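Long-range contact in VirX1 (Cyanophage Syn10, PDB 6QGM), which iodinates diverse substrates as a viral halogenase of the tryptophan halogenase family, probably flavin-dependent: residues A249-R263 / L286-F300. Sequence-based numbering, arbitrary orientation.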
ATOM      1  N   ALA B 249     -28.975   1.674   0.901  1.00 55.98           N
ATOM      2  CA  ALA B 249     -30.310   1.324   0.367  1.00 56.39           C
ATOM      3  C   ALA B 249     -31.193   2.570   0.226  1.00 57.93           C
ATOM      4  O   ALA B 249     -32.194   2.486  -0.484  1.00 58.81           O
ATOM      5  CB  ALA B 249     -30.945   0.293   1.261  1.00 55.93           C
ATOM      6  N   ASN B 250     -30.848   3.675   0.880  1.00 61.28           N
ATOM      7  CA  ASN B 250     -31.736   4.862   1.010  1.00 63.27           C
ATOM      8  C   ASN B 250     -31.694   5.668  -0.292  1.00 62.45           C
ATOM      9  O   ASN B 250     -30.626   6.095  -0.690  1.00 65.53           O
ATOM     10  CB  ASN B 250     -31.394   5.666   2.274  1.00 65.77           C
ATOM     11  CG  ASN B 250     -31.651   4.871   3.536  1.00 65.01           C
ATOM     12  OD1 ASN B 250     -32.428   3.926   3.510  1.00 64.22           O
ATOM     13  ND2 ASN B 250     -31.018   5.250   4.638  1.00 65.30           N
ATOM     14  N   ASP B 251     -32.841   5.829  -0.941  1.00 61.86           N
ATOM     15  CA  ASP B 251     -32.975   6.483  -2.271  1.00 60.14           C
ATOM     16  C   ASP B 251     -34.045   7.579  -2.227  1.00 57.75           C
ATOM     17  O   ASP B 251     -34.233   8.249  -3.257  1.00 60.37           O
ATOM     18  CB  ASP B 251     -33.302   5.431  -3.327  1.00 60.18           C
ATOM     19  CG  ASP B 251     -34.563   4.648  -3.011  1.00 60.60           C
ATOM     20  OD1 ASP B 251     -34.943   4.606  -1.815  1.00 61.01           O
ATOM     21  OD2 ASP B 251     -35.140   4.070  -3.948  1.00 58.49           O
ATOM     22  N   LYS B 252     -34.708   7.763  -1.080  1.00 55.69           N
ATOM     23  CA  LYS B 252     -35.780   8.774  -0.878  1.00 55.86           C
ATOM     24  C   LYS B 252     -35.507   9.559   0.404  1.00 54.38           C
ATOM     25  O   LYS B 252     -34.876   8.993   1.334  1.00 56.74           O
ATOM     26  CB  LYS B 252     -37.132   8.079  -0.745  1.00 54.59           C
ATOM     27  CG  LYS B 252     -37.511   7.155  -1.888  1.00 55.09           C
ATOM     28  CD  LYS B 252     -37.450   7.831  -3.239  1.00 55.91           C
ATOM     29  CE  LYS B 252     -37.939   6.953  -4.369  1.00 55.76           C
ATOM     30  NZ  LYS B 252     -38.764   7.718  -5.336  1.00 56.85           N
ATOM     31  N   ALA B 253     -35.996  10.795   0.474  1.00 54.15           N
ATOM     32  CA  ALA B 253     -36.057  11.595   1.723  1.00 54.42           C
ATOM     33  C   ALA B 253     -37.358  12.394   1.739  1.00 55.45           C
ATOM     34  O   ALA B 253     -37.815  12.819   0.677  1.00 57.74           O
ATOM     35  CB  ALA B 253     -34.852  12.499   1.855  1.00 52.76           C
ATOM     36  N   MET B 254     -37.962  12.539   2.907  1.00 55.77           N
ATOM     37  CA  MET B 254     -38.977  13.581   3.187  1.00 58.46           C
ATOM     38  C   MET B 254     -38.416  14.444   4.326  1.00 60.04           C
ATOM     39  O   MET B 254     -37.600  13.933   5.117  1.00 60.57           O
ATOM     40  CB  MET B 254     -40.336  12.960   3.550  1.00 59.61           C
ATOM     41  CG  MET B 254     -40.270  11.937   4.660  1.00 59.65           C
ATOM     42  SD  MET B 254     -41.804  11.079   4.924  1.00 61.67           S
ATOM     43  CE  MET B 254     -41.875  10.051   3.461  1.00 62.33           C
ATOM     44  N   ALA B 255     -38.772  15.730   4.357  1.00 59.71           N
ATOM     45  CA  ALA B 255     -38.227  16.733   5.300  1.00 57.76           C
ATOM     46  C   ALA B 255     -39.358  17.660   5.737  1.00 57.93           C
ATOM     47  O   ALA B 255     -40.364  17.779   5.005  1.00 60.35           O
ATOM     48  CB  ALA B 255     -37.089  17.481   4.658  1.00 55.99           C
ATOM     49  N   THR B 256     -39.209  18.250   6.920  1.00 58.59           N
ATOM     50  CA  THR B 256     -40.232  19.117   7.543  1.00 61.23           C
ATOM     51  C   THR B 256     -39.567  20.072   8.539  1.00 63.23           C
ATOM     52  O   THR B 256     -38.356  19.906   8.856  1.00 60.56           O
ATOM     53  CB  THR B 256     -41.348  18.258   8.161  1.00 64.10           C
ATOM     54  OG1 THR B 256     -42.447  19.104   8.495  1.00 64.08           O
ATOM     55  CG2 THR B 256     -40.912  17.473   9.384  1.00 64.63           C
ATOM     56  N   ARG B 257     -40.357  21.035   9.002  1.00 67.23           N
ATOM     57  CA  ARG B 257     -40.003  22.018  10.049  1.00 68.86           C
ATOM     58  C   ARG B 257     -40.949  21.742  11.216  1.00 66.80           C
ATOM     59  O   ARG B 257     -42.137  21.657  10.953  1.00 70.41           O
ATOM     60  CB  ARG B 257     -40.140  23.434   9.487  1.00 72.10           C
ATOM     61  CG  ARG B 257     -39.001  23.877   8.587  1.00 76.85           C
ATOM     62  CD  ARG B 257     -39.343  25.153   7.854  1.00 83.84           C
ATOM     63  NE  ARG B 257     -38.600  25.206   6.597  1.00 88.84           N
ATOM     64  CZ  ARG B 257     -38.305  26.312   5.921  1.00 92.11           C
ATOM     65  NH1 ARG B 257     -38.671  27.502   6.377  1.00 93.47           N
ATOM     66  NH2 ARG B 257     -37.623  26.216   4.785  1.00 93.75           N
ATOM     67  N   ILE B 258     -40.445  21.589  12.439  1.00 65.63           N
ATOM     68  CA  ILE B 258     -41.305  21.508  13.647  1.00 66.44           C
ATOM     69  C   ILE B 258     -40.997  22.695  14.555  1.00 67.54           C
ATOM     70  O   ILE B 258     -39.834  23.060  14.750  1.00 66.49           O
ATOM     71  CB  ILE B 258     -41.229  20.146  14.371  1.00 66.79           C
ATOM     72  CG1 ILE B 258     -39.823  19.725  14.793  1.00 64.73           C
ATOM     73  CG2 ILE B 258     -41.955  19.068  13.576  1.00 67.16           C
ATOM     74  CD1 ILE B 258     -39.838  18.508  15.683  1.00 63.84           C
ATOM     75  N   PRO B 259     -42.042  23.318  15.157  1.00 68.41           N
ATOM     76  CA  PRO B 259     -41.843  24.340  16.179  1.00 67.96           C
ATOM     77  C   PRO B 259     -41.275  23.727  17.471  1.00 67.69           C
ATOM     78  O   PRO B 259     -41.509  22.560  17.717  1.00 68.81           O
ATOM     79  CB  PRO B 259     -43.260  24.903  16.376  1.00 68.11           C
ATOM     80  CG  PRO B 259     -44.171  23.747  16.062  1.00 68.18           C
ATOM     81  CD  PRO B 259     -43.465  23.019  14.943  1.00 68.10           C
ATOM     82  N   TYR B 260     -40.538  24.517  18.258  1.00 66.12           N
ATOM     83  CA  TYR B 260     -40.064  24.141  19.614  1.00 65.04           C
ATOM     84  C   TYR B 260     -41.263  24.106  20.560  1.00 67.47           C
ATOM     85  O   TYR B 260     -42.116  24.993  20.471  1.00 68.28           O
ATOM     86  CB  TYR B 260     -38.998  25.114  20.134  1.00 62.85           C
ATOM     87  CG  TYR B 260     -37.624  24.902  19.559  1.00 59.17           C
ATOM     88  CD1 TYR B 260     -36.879  23.787  19.883  1.00 58.19           C
ATOM     89  CD2 TYR B 260     -37.058  25.823  18.705  1.00 58.64           C
ATOM     90  CE1 TYR B 260     -35.620  23.580  19.347  1.00 57.87           C
ATOM     91  CE2 TYR B 260     -35.792  25.646  18.170  1.00 57.50           C
ATOM     92  CZ  TYR B 260     -35.074  24.510  18.485  1.00 57.54           C
ATOM     93  OH  TYR B 260     -33.837  24.294  17.956  1.00 57.73           O
ATOM     94  N   GLU B 261     -41.308  23.098  21.437  1.00 70.78           N
ATOM     95  CA  GLU B 261     -42.249  23.019  22.589  1.00 73.93           C
ATOM     96  C   GLU B 261     -41.568  23.638  23.813  1.00 74.22           C
ATOM     97  O   GLU B 261     -42.199  24.468  24.464  1.00 77.17           O
ATOM     98  CB  GLU B 261     -42.692  21.573  22.830  1.00 74.60           C
ATOM     99  CG  GLU B 261     -43.630  21.069  21.743  1.00 77.45           C
ATOM    100  CD  GLU B 261     -44.210  19.687  21.931  1.00 78.47           C
ATOM    101  OE1 GLU B 261     -43.575  18.869  22.638  1.00 73.66           O
ATOM    102  OE2 GLU B 261     -45.305  19.448  21.358  1.00 81.05           O
ATOM    103  N   ASN B 262     -40.329  23.232  24.102  1.00 74.65           N
ATOM    104  CA  ASN B 262     -39.483  23.813  25.178  1.00 73.71           C
ATOM    105  C   ASN B 262     -38.104  24.131  24.590  1.00 70.46           C
ATOM    106  O   ASN B 262     -37.198  23.300  24.698  1.00 67.78           O
ATOM    107  CB  ASN B 262     -39.431  22.911  26.413  1.00 73.75           C
ATOM    108  CG  ASN B 262     -38.699  23.560  27.570  1.00 74.55           C
ATOM    109  OD1 ASN B 262     -37.840  24.422  27.378  1.00 71.27           O
ATOM    110  ND2 ASN B 262     -39.011  23.125  28.778  1.00 78.40           N
ATOM    111  N   ARG B 263     -37.977  25.324  24.014  1.00 69.09           N
ATOM    112  CA  ARG B 263     -36.843  25.757  23.161  1.00 66.63           C
ATOM    113  C   ARG B 263     -35.500  25.638  23.889  1.00 65.30           C
ATOM    114  O   ARG B 263     -34.540  25.147  23.280  1.00 63.09           O
ATOM    115  CB  ARG B 263     -37.108  27.186  22.705  1.00 65.19           C
ATOM    116  CG  ARG B 263     -36.049  27.752  21.779  1.00 64.88           C
ATOM    117  CD  ARG B 263     -36.303  29.231  21.708  1.00 65.83           C
ATOM    118  NE  ARG B 263     -35.480  29.856  20.709  1.00 65.21           N
ATOM    119  CZ  ARG B 263     -35.052  31.106  20.745  1.00 66.09           C
ATOM    120  NH1 ARG B 263     -35.374  31.886  21.761  1.00 68.57           N
ATOM    121  NH2 ARG B 263     -34.307  31.571  19.764  1.00 65.90           N
ATOM    122  N   LEU B 286     -32.266  24.524  15.120  1.00 61.83           N
ATOM    123  CA  LEU B 286     -31.897  25.908  14.730  1.00 61.01           C
ATOM    124  C   LEU B 286     -32.436  26.873  15.779  1.00 60.97           C
ATOM    125  O   LEU B 286     -33.046  26.424  16.759  1.00 60.81           O
ATOM    126  CB  LEU B 286     -32.470  26.206  13.343  1.00 61.47           C
ATOM    127  CG  LEU B 286     -31.928  25.339  12.212  1.00 58.86           C
ATOM    128  CD1 LEU B 286     -32.561  25.744  10.900  1.00 59.03           C
ATOM    129  CD2 LEU B 286     -30.419  25.428  12.130  1.00 58.40           C
ATOM    130  N   TRP B 287     -32.171  28.161  15.602  1.00 61.48           N
ATOM    131  CA  TRP B 287     -32.494  29.199  16.612  1.00 62.87           C
ATOM    132  C   TRP B 287     -34.013  29.231  16.807  1.00 64.39           C
ATOM    133  O   TRP B 287     -34.428  29.278  17.962  1.00 63.36           O
ATOM    134  CB  TRP B 287     -31.908  30.548  16.180  1.00 63.68           C
ATOM    135  CG  TRP B 287     -31.974  31.633  17.200  1.00 63.53           C
ATOM    136  CD1 TRP B 287     -32.545  32.858  17.053  1.00 64.21           C
ATOM    137  CD2 TRP B 287     -31.443  31.603  18.537  1.00 63.40           C
ATOM    138  NE1 TRP B 287     -32.409  33.594  18.201  1.00 64.76           N
ATOM    139  CE2 TRP B 287     -31.731  32.851  19.131  1.00 63.93           C
ATOM    140  CE3 TRP B 287     -30.756  30.649  19.293  1.00 62.98           C
ATOM    141  CZ2 TRP B 287     -31.363  33.159  20.440  1.00 64.91           C
ATOM    142  CZ3 TRP B 287     -30.398  30.957  20.588  1.00 63.13           C
ATOM    143  CH2 TRP B 287     -30.681  32.203  21.146  1.00 63.18           C
ATOM    144  N   ASN B 288     -34.793  29.108  15.723  1.00 65.56           N
ATOM    145  CA  ASN B 288     -36.254  29.392  15.685  1.00 66.34           C
ATOM    146  C   ASN B 288     -37.096  28.122  15.515  1.00 66.69           C
ATOM    147  O   ASN B 288     -38.337  28.230  15.635  1.00 67.40           O
ATOM    148  CB  ASN B 288     -36.604  30.397  14.583  1.00 67.27           C
ATOM    149  CG  ASN B 288     -36.158  30.003  13.192  1.00 67.59           C
ATOM    150  OD1 ASN B 288     -35.385  29.066  13.006  1.00 68.44           O
ATOM    151  ND2 ASN B 288     -36.622  30.740  12.201  1.00 70.67           N
ATOM    152  N   ARG B 289     -36.484  26.962  15.262  1.00 66.13           N
ATOM    153  CA  ARG B 289     -37.239  25.719  14.912  1.00 66.82           C
ATOM    154  C   ARG B 289     -36.318  24.495  14.937  1.00 65.17           C
ATOM    155  O   ARG B 289     -35.078  24.700  15.011  1.00 63.78           O
ATOM    156  CB  ARG B 289     -37.823  25.855  13.508  1.00 69.54           C
ATOM    157  CG  ARG B 289     -36.776  25.830  12.400  1.00 70.64           C
ATOM    158  CD  ARG B 289     -37.175  26.720  11.248  1.00 75.04           C
ATOM    159  NE  ARG B 289     -36.409  26.465  10.034  1.00 75.46           N
ATOM    160  CZ  ARG B 289     -35.413  27.216   9.574  1.00 77.90           C
ATOM    161  NH1 ARG B 289     -34.989  28.291  10.240  1.00 78.47           N
ATOM    162  NH2 ARG B 289     -34.833  26.874   8.436  1.00 77.67           N
ATOM    163  N   ILE B 290     -36.910  23.293  14.855  1.00 61.92           N
ATOM    164  CA  ILE B 290     -36.194  22.013  14.582  1.00 59.33           C
ATOM    165  C   ILE B 290     -36.440  21.636  13.119  1.00 59.11           C
ATOM    166  O   ILE B 290     -37.619  21.590  12.729  1.00 62.63           O
ATOM    167  CB  ILE B 290     -36.674  20.899  15.529  1.00 57.62           C
ATOM    168  CG1 ILE B 290     -36.548  21.292  17.001  1.00 56.56           C
ATOM    169  CG2 ILE B 290     -35.963  19.581  15.236  1.00 56.51           C
ATOM    170  CD1 ILE B 290     -37.341  20.397  17.928  1.00 57.08           C
ATOM    171  N   GLY B 291     -35.382  21.401  12.346  1.00 56.15           N
ATOM    172  CA  GLY B 291     -35.453  20.749  11.024  1.00 57.48           C
ATOM    173  C   GLY B 291     -35.317  19.243  11.174  1.00 58.82           C
ATOM    174  O   GLY B 291     -34.402  18.822  11.911  1.00 61.09           O
ATOM    175  N   THR B 292     -36.189  18.462  10.530  1.00 58.99           N
ATOM    176  CA  THR B 292     -36.261  16.980  10.682  1.00 58.94           C
ATOM    177  C   THR B 292     -36.701  16.320   9.371  1.00 60.20           C
ATOM    178  O   THR B 292     -37.571  16.889   8.693  1.00 64.92           O
ATOM    179  CB  THR B 292     -37.252  16.597  11.786  1.00 59.91           C
ATOM    180  OG1 THR B 292     -37.069  17.460  12.905  1.00 66.30           O
ATOM    181  CG2 THR B 292     -37.137  15.154  12.213  1.00 57.61           C
ATOM    182  N   GLY B 293     -36.130  15.159   9.036  1.00 60.57           N
ATOM    183  CA  GLY B 293     -36.493  14.376   7.834  1.00 60.06           C
ATOM    184  C   GLY B 293     -36.222  12.886   7.999  1.00 60.49           C
ATOM    185  O   GLY B 293     -35.393  12.532   8.848  1.00 58.80           O
ATOM    186  N   TYR B 294     -36.925  12.055   7.222  1.00 59.83           N
ATOM    187  CA  TYR B 294     -36.744  10.590   7.115  1.00 57.54           C
ATOM    188  C   TYR B 294     -35.944  10.316   5.839  1.00 58.56           C
ATOM    189  O   TYR B 294     -36.417  10.727   4.767  1.00 57.81           O
ATOM    190  CB  TYR B 294     -38.123   9.917   7.072  1.00 57.86           C
ATOM    191  CG  TYR B 294     -38.188   8.428   7.339  1.00 58.00           C
ATOM    192  CD1 TYR B 294     -37.046   7.647   7.515  1.00 57.80           C
ATOM    193  CD2 TYR B 294     -39.407   7.785   7.371  1.00 56.40           C
ATOM    194  CE1 TYR B 294     -37.130   6.282   7.737  1.00 56.90           C
ATOM    195  CE2 TYR B 294     -39.506   6.422   7.603  1.00 55.97           C
ATOM    196  CZ  TYR B 294     -38.367   5.672   7.793  1.00 56.64           C
ATOM    197  OH  TYR B 294     -38.464   4.340   8.035  1.00 59.49           O
ATOM    198  N   CYS B 295     -34.759   9.703   5.952  1.00 59.99           N
ATOM    199  CA  CYS B 295     -34.066   9.007   4.832  1.00 58.99           C
ATOM    200  C   CYS B 295     -34.500   7.545   4.847  1.00 58.07           C
ATOM    201  O   CYS B 295     -34.273   6.904   5.887  1.00 58.55           O
ATOM    202  CB  CYS B 295     -32.553   9.038   4.976  1.00 58.94           C
ATOM    203  SG  CYS B 295     -31.861  10.651   4.570  1.00 64.82           S
ATOM    204  N   TYR B 296     -35.084   7.047   3.756  1.00 56.09           N
ATOM    205  CA  TYR B 296     -35.662   5.685   3.694  1.00 55.39           C
ATOM    206  C   TYR B 296     -35.400   5.049   2.331  1.00 54.85           C
ATOM    207  O   TYR B 296     -34.906   5.733   1.424  1.00 53.72           O
ATOM    208  CB  TYR B 296     -37.156   5.714   4.012  1.00 57.12           C
ATOM    209  CG  TYR B 296     -38.039   6.412   3.007  1.00 58.96           C
ATOM    210  CD1 TYR B 296     -38.142   7.793   2.983  1.00 61.27           C
ATOM    211  CD2 TYR B 296     -38.823   5.692   2.119  1.00 59.10           C
ATOM    212  CE1 TYR B 296     -38.973   8.440   2.083  1.00 62.02           C
ATOM    213  CE2 TYR B 296     -39.659   6.321   1.212  1.00 62.49           C
ATOM    214  CZ  TYR B 296     -39.732   7.703   1.194  1.00 63.58           C
ATOM    215  OH  TYR B 296     -40.542   8.363   0.322  1.00 64.04           O
ATOM    216  N   SER B 297     -35.720   3.761   2.231  1.00 53.89           N
ATOM    217  CA  SER B 297     -35.486   2.907   1.051  1.00 54.48           C
ATOM    218  C   SER B 297     -36.828   2.490   0.461  1.00 56.65           C
ATOM    219  O   SER B 297     -37.556   1.741   1.141  1.00 57.38           O
ATOM    220  CB  SER B 297     -34.668   1.712   1.426  1.00 54.85           C
ATOM    221  OG  SER B 297     -34.494   0.852   0.327  1.00 55.32           O
ATOM    222  N   SER B 298     -37.120   2.946  -0.762  1.00 57.86           N
ATOM    223  CA  SER B 298     -38.356   2.631  -1.517  1.00 59.70           C
ATOM    224  C   SER B 298     -38.428   1.126  -1.773  1.00 61.51           C
ATOM    225  O   SER B 298     -39.548   0.605  -1.947  1.00 62.20           O
ATOM    226  CB  SER B 298     -38.412   3.404  -2.796  1.00 60.70           C
ATOM    227  OG  SER B 298     -37.348   3.006  -3.649  1.00 59.46           O
ATOM    228  N   ARG B 299     -37.272   0.463  -1.776  1.00 61.78           N
ATOM    229  CA  ARG B 299     -37.125  -1.012  -1.871  1.00 65.13           C
ATOM    230  C   ARG B 299     -37.900  -1.732  -0.766  1.00 65.50           C
ATOM    231  O   ARG B 299     -38.308  -2.894  -1.000  1.00 72.30           O
ATOM    232  CB  ARG B 299     -35.672  -1.437  -1.638  1.00 65.53           C
ATOM    233  CG  ARG B 299     -34.735  -1.411  -2.844  1.00 66.69           C
ATOM    234  CD  ARG B 299     -33.780  -2.592  -2.912  1.00 69.28           C
ATOM    235  NE  ARG B 299     -32.415  -2.263  -2.515  1.00 69.37           N
ATOM    236  CZ  ARG B 299     -31.634  -3.023  -1.755  1.00 70.65           C
ATOM    237  NH1 ARG B 299     -30.422  -2.580  -1.448  1.00 74.14           N
ATOM    238  NH2 ARG B 299     -32.057  -4.182  -1.257  1.00 66.74           N
ATOM    239  N   PHE B 300     -38.050  -1.111   0.409  1.00 61.90           N
ATOM    240  CA  PHE B 300     -38.572  -1.791   1.619  1.00 61.94           C
ATOM    241  C   PHE B 300     -39.869  -1.149   2.126  1.00 59.90           C
ATOM    242  O   PHE B 300     -40.483  -1.770   3.014  1.00 58.08           O
ATOM    243  CB  PHE B 300     -37.492  -1.812   2.701  1.00 62.42           C
ATOM    244  CG  PHE B 300     -36.284  -2.635   2.345  1.00 63.62           C
ATOM    245  CD1 PHE B 300     -36.298  -4.016   2.454  1.00 63.25           C
ATOM    246  CD2 PHE B 300     -35.122  -2.019   1.904  1.00 65.37           C
ATOM    247  CE1 PHE B 300     -35.178  -4.758   2.119  1.00 62.36           C
ATOM    248  CE2 PHE B 300     -33.992  -2.765   1.596  1.00 63.15           C
ATOM    249  CZ  PHE B 300     -34.038  -4.135   1.668  1.00 62.00           C
TER
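Ile258 and Ile290 face each other at one end of an antiparallel strand pair, 252-258 against 290-296, with Ile258 CG1 3.4 Å from Ile290 CB. Tyr260 extends this tight end: its CE1 rests against Ile290 CG1, while its OH donates to Leu286 O (2.6 Å), in the carbonyl plane. Arg263 is fully extended, its chi1 of -178° carrying the guanidinium out to Trp287, where NE and NH2 clasp Trp287 O side-on; NH2 also lies over the Trp287 ring, a cation-pi contact in which the guanidinium plane is turned 64° from the indole. At the other end, Asp251 and Lys252 form a classic beta bulge opposite Tyr296, whose carbonyl O accepts from both backbone N atoms, one from either face of its plane. Lys252 CB sits over the Tyr296 ring, 3.5 Å from its centroid, and Met254 CE meets CE1 of that ring. On the looser, solvent side, exposed Arg257 crosses the buried Arg289 with no bond between them, their NE atoms 4.3 Å apart; Arg289 NH2 instead forms a salt bridge with Asp168. Strand 290-296 also pairs with strand 279-285, and 252-258 with 324-327, within a mixed sheet; helix 303-314 packs on the face carrying Met254, Thr256 and Tyr296.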